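PDB 6UKC: lysozyme from Penaeus vannamei, which probably hydrolyses the beta-1,4 linkages between N-acetylmuramic acid and N-acetylglucosamine in peptidoglycan, and those of chitodextrins, as a C-type lysozyme of innate immunity. Local coordinates for residues Cys93-Thr101 with Gly108-Ala116. Residues are numbered along the deposited sequence; the frame is centred on the assembly and turned at random.
Sequences CAETIRRDT and GKGYSAWVA
Arg98 lies alongside Tyr111, both side chains running the same way, and supplies the one hydrogen bond, a weak one, between 93-101 and 108-116. With CG anti to the backbone N (chi1 -164°), it sets CD over one face of the Tyr111 ring, off toward the rim, 3.6 Å from the centroid in a CH-pi contact. A bend at chi3 then brings NH1 to Tyr111 OH at 3.1 Å, with the guanidinium steeply inclined to the ring, 80° between the planes. Asp26 is a long, weak ionic partner of the same NH1.

Apolar packing centres on Trp114, which Ile97 crosses at about a right angle. Ile97 CG2 meets Trp114 CH2 at 3.5 Å and also touches the methyl of Ala113. Ala94 packs its CB against Trp114 CZ2, while its carbonyl O sits near the ring plane at the edge. Trp114 NE1 donates a hydrogen bond to Phe58 O, which helps fix the indole's rotation.

The backbones come closest at Gly110, where the CA atoms of Arg98 and Gly110 are 4.1 Å apart; a nearly straight CA-H...O contact runs from Arg98 CA to Gly110 O. Thr101 OG1 donates a hydrogen bond back to Ile97 O (2.9 Å) from above the carbonyl plane, and Thr101 N donates a second from the opposite face; CG2 is left against the carbonyls of Lys109 and Gly110.

The arrangement belongs to the alpha domain of the C-type lysozyme fold: the long helix 88-105 packs on the turns of 110-113 that lead into helix 115-121, and Trp30 of helix 24-38 meets both Tyr111 and Trp114 edge-to-face.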
loop_
_atom_site.group_PDB
_atom_site.type_symbol
_atom_site.label_atom_id
_atom_site.label_comp_id
_atom_site.label_asym_id
_atom_site.label_seq_id
_atom_site.Cartn_x
_atom_site.Cartn_y
_atom_site.Cartn_z
ATOM N N CYS A 93 1.147 -8.264 0.941
ATOM C CA CYS A 93 2.225 -7.786 1.843
ATOM C C CYS A 93 1.763 -6.548 2.637
ATOM O O CYS A 93 2.098 -6.434 3.874
ATOM C CB CYS A 93 3.508 -7.523 1.072
ATOM S SG CYS A 93 4.871 -6.986 2.134
ATOM N N ALA A 94 1.002 -5.648 2.009
ATOM C CA ALA A 94 0.434 -4.473 2.721
ATOM C C ALA A 94 -0.488 -4.983 3.844
ATOM O O ALA A 94 -0.390 -4.487 4.976
ATOM C CB ALA A 94 -0.262 -3.519 1.760
ATOM N N GLU A 95 -1.311 -5.999 3.593
ATOM C CA GLU A 95 -2.218 -6.521 4.655
ATOM C C GLU A 95 -1.409 -7.108 5.812
ATOM O O GLU A 95 -1.904 -7.045 6.955
ATOM C CB GLU A 95 -3.146 -7.582 4.084
ATOM C CG GLU A 95 -4.182 -6.970 3.164
ATOM C CD GLU A 95 -5.130 -7.961 2.521
ATOM O OE1 GLU A 95 -6.244 -7.563 2.172
ATOM O OE2 GLU A 95 -4.729 -9.118 2.362
ATOM N N THR A 96 -0.262 -7.735 5.525
ATOM C CA THR A 96 0.685 -8.228 6.565
ATOM C C THR A 96 1.302 -7.047 7.333
ATOM O O THR A 96 1.460 -7.161 8.587
ATOM C CB THR A 96 1.795 -9.077 5.939
ATOM O OG1 THR A 96 1.115 -10.182 5.364
ATOM C CG2 THR A 96 2.840 -9.552 6.930
ATOM N N ILE A 97 1.709 -5.988 6.617
ATOM C CA ILE A 97 2.260 -4.762 7.275
ATOM C C ILE A 97 1.180 -4.191 8.209
ATOM O O ILE A 97 1.492 -3.944 9.393
ATOM C CB ILE A 97 2.751 -3.740 6.237
ATOM C CG1 ILE A 97 3.979 -4.275 5.489
ATOM C CG2 ILE A 97 3.015 -2.375 6.874
ATOM C CD1 ILE A 97 4.365 -3.457 4.302
ATOM N N ARG A 98 -0.047 -4.030 7.714
ATOM C CA ARG A 98 -1.221 -3.597 8.516
ATOM C C ARG A 98 -1.453 -4.568 9.686
ATOM O O ARG A 98 -1.644 -4.095 10.805
ATOM C CB ARG A 98 -2.496 -3.523 7.666
ATOM C CG ARG A 98 -3.606 -2.720 8.335
ATOM C CD ARG A 98 -4.955 -2.821 7.633
ATOM N NE ARG A 98 -5.326 -4.209 7.457
ATOM C CZ ARG A 98 -5.949 -4.715 6.401
ATOM N NH1 ARG A 98 -6.295 -3.933 5.389
ATOM N NH2 ARG A 98 -6.205 -6.017 6.353
ATOM N N ARG A 99 -1.431 -5.879 9.448
ATOM C CA ARG A 99 -1.684 -6.887 10.513
ATOM C C ARG A 99 -0.616 -6.724 11.601
ATOM O O ARG A 99 -1.009 -6.566 12.782
ATOM C CB ARG A 99 -1.757 -8.313 9.958
ATOM C CG ARG A 99 -2.163 -9.351 10.998
ATOM C CD ARG A 99 -2.305 -10.761 10.468
ATOM N NE ARG A 99 -1.489 -11.013 9.279
ATOM C CZ ARG A 99 -1.902 -10.918 8.002
ATOM N NH1 ARG A 99 -3.147 -10.591 7.697
ATOM N NH2 ARG A 99 -1.062 -11.173 7.017
ATOM N N ASP A 100 0.672 -6.711 11.245
ATOM C CA ASP A 100 1.755 -6.673 12.272
ATOM C C ASP A 100 1.740 -5.343 13.040
ATOM O O ASP A 100 1.859 -5.361 14.303
ATOM C CB ASP A 100 3.124 -6.918 11.631
ATOM C CG ASP A 100 3.288 -8.366 11.183
ATOM O OD1 ASP A 100 2.291 -9.127 11.230
ATOM O OD2 ASP A 100 4.419 -8.728 10.796
ATOM N N THR A 101 1.605 -4.228 12.312
ATOM C CA THR A 101 1.558 -2.870 12.904
ATOM C C THR A 101 0.431 -2.842 13.938
ATOM O O THR A 101 0.696 -2.393 15.066
ATOM C CB THR A 101 1.384 -1.774 11.848
ATOM O OG1 THR A 101 2.531 -1.812 11.007
ATOM C CG2 THR A 101 1.255 -0.390 12.442
ATOM N N GLY A 108 -6.906 -0.937 15.360
ATOM C CA GLY A 108 -7.251 0.124 14.389
ATOM C C GLY A 108 -6.080 1.021 14.024
ATOM O O GLY A 108 -6.318 2.028 13.355
ATOM N N LYS A 109 -4.852 0.683 14.423
ATOM C CA LYS A 109 -3.646 1.517 14.140
ATOM C C LYS A 109 -2.797 0.890 13.016
ATOM O O LYS A 109 -1.686 1.374 12.779
ATOM C CB LYS A 109 -2.879 1.740 15.444
ATOM C CG LYS A 109 -3.735 2.294 16.584
ATOM C CD LYS A 109 -3.185 3.551 17.243
ATOM C CE LYS A 109 -1.670 3.591 17.258
ATOM N NZ LYS A 109 -1.163 4.692 18.106
ATOM N N GLY A 110 -3.331 -0.099 12.287
ATOM C CA GLY A 110 -2.592 -0.890 11.282
ATOM C C GLY A 110 -1.989 -0.016 10.190
ATOM O O GLY A 110 -0.838 -0.274 9.761
ATOM N N TYR A 111 -2.709 1.004 9.735
ATOM C CA TYR A 111 -2.257 1.800 8.563
ATOM C C TYR A 111 -1.208 2.842 8.964
ATOM O O TYR A 111 -0.636 3.448 8.048
ATOM C CB TYR A 111 -3.441 2.457 7.868
ATOM C CG TYR A 111 -4.448 1.495 7.301
ATOM C CD1 TYR A 111 -4.182 0.766 6.153
ATOM C CD2 TYR A 111 -5.706 1.372 7.862
ATOM C CE1 TYR A 111 -5.119 -0.094 5.599
ATOM C CE2 TYR A 111 -6.652 0.513 7.321
ATOM C CZ TYR A 111 -6.363 -0.221 6.183
ATOM O OH TYR A 111 -7.320 -1.045 5.641
ATOM N N SER A 112 -0.948 3.028 10.262
ATOM C CA SER A 112 -0.008 4.054 10.784
ATOM C C SER A 112 1.439 3.712 10.395
ATOM O O SER A 112 2.298 4.573 10.589
ATOM C CB SER A 112 -0.179 4.277 12.265
ATOM O OG SER A 112 0.316 3.190 13.024
ATOM N N ALA A 113 1.687 2.545 9.780
ATOM C CA ALA A 113 2.994 2.127 9.210
ATOM C C ALA A 113 3.340 2.968 7.973
ATOM O O ALA A 113 4.532 2.993 7.595
ATOM C CB ALA A 113 2.975 0.661 8.865
ATOM N N TRP A 114 2.354 3.653 7.383
ATOM C CA TRP A 114 2.531 4.491 6.164
ATOM C C TRP A 114 2.583 5.981 6.520
ATOM O O TRP A 114 1.617 6.480 7.136
ATOM C CB TRP A 114 1.410 4.215 5.163
ATOM C CG TRP A 114 1.620 2.958 4.382
ATOM C CD1 TRP A 114 2.296 2.840 3.202
ATOM C CD2 TRP A 114 1.153 1.643 4.720
ATOM N NE1 TRP A 114 2.286 1.539 2.790
ATOM C CE2 TRP A 114 1.577 0.786 3.687
ATOM C CE3 TRP A 114 0.393 1.111 5.764
ATOM C CZ2 TRP A 114 1.289 -0.576 3.689
ATOM C CZ3 TRP A 114 0.109 -0.233 5.763
ATOM C CH2 TRP A 114 0.549 -1.062 4.735
ATOM N N VAL A 115 3.647 6.659 6.073
ATOM C CA VAL A 115 3.841 8.127 6.229
ATOM C C VAL A 115 2.655 8.831 5.556
ATOM O O VAL A 115 2.076 9.717 6.194
ATOM C CB VAL A 115 5.213 8.577 5.691
ATOM C CG1 VAL A 115 5.452 10.063 5.885
ATOM C CG2 VAL A 115 6.346 7.802 6.347
ATOM N N ALA A 116 2.235 8.407 4.357
ATOM C CA ALA A 116 1.106 9.048 3.633
ATOM C C ALA A 116 -0.187 8.906 4.444
ATOM O O ALA A 116 -1.027 9.841 4.401
ATOM C CB ALA A 116 0.937 8.478 2.239
#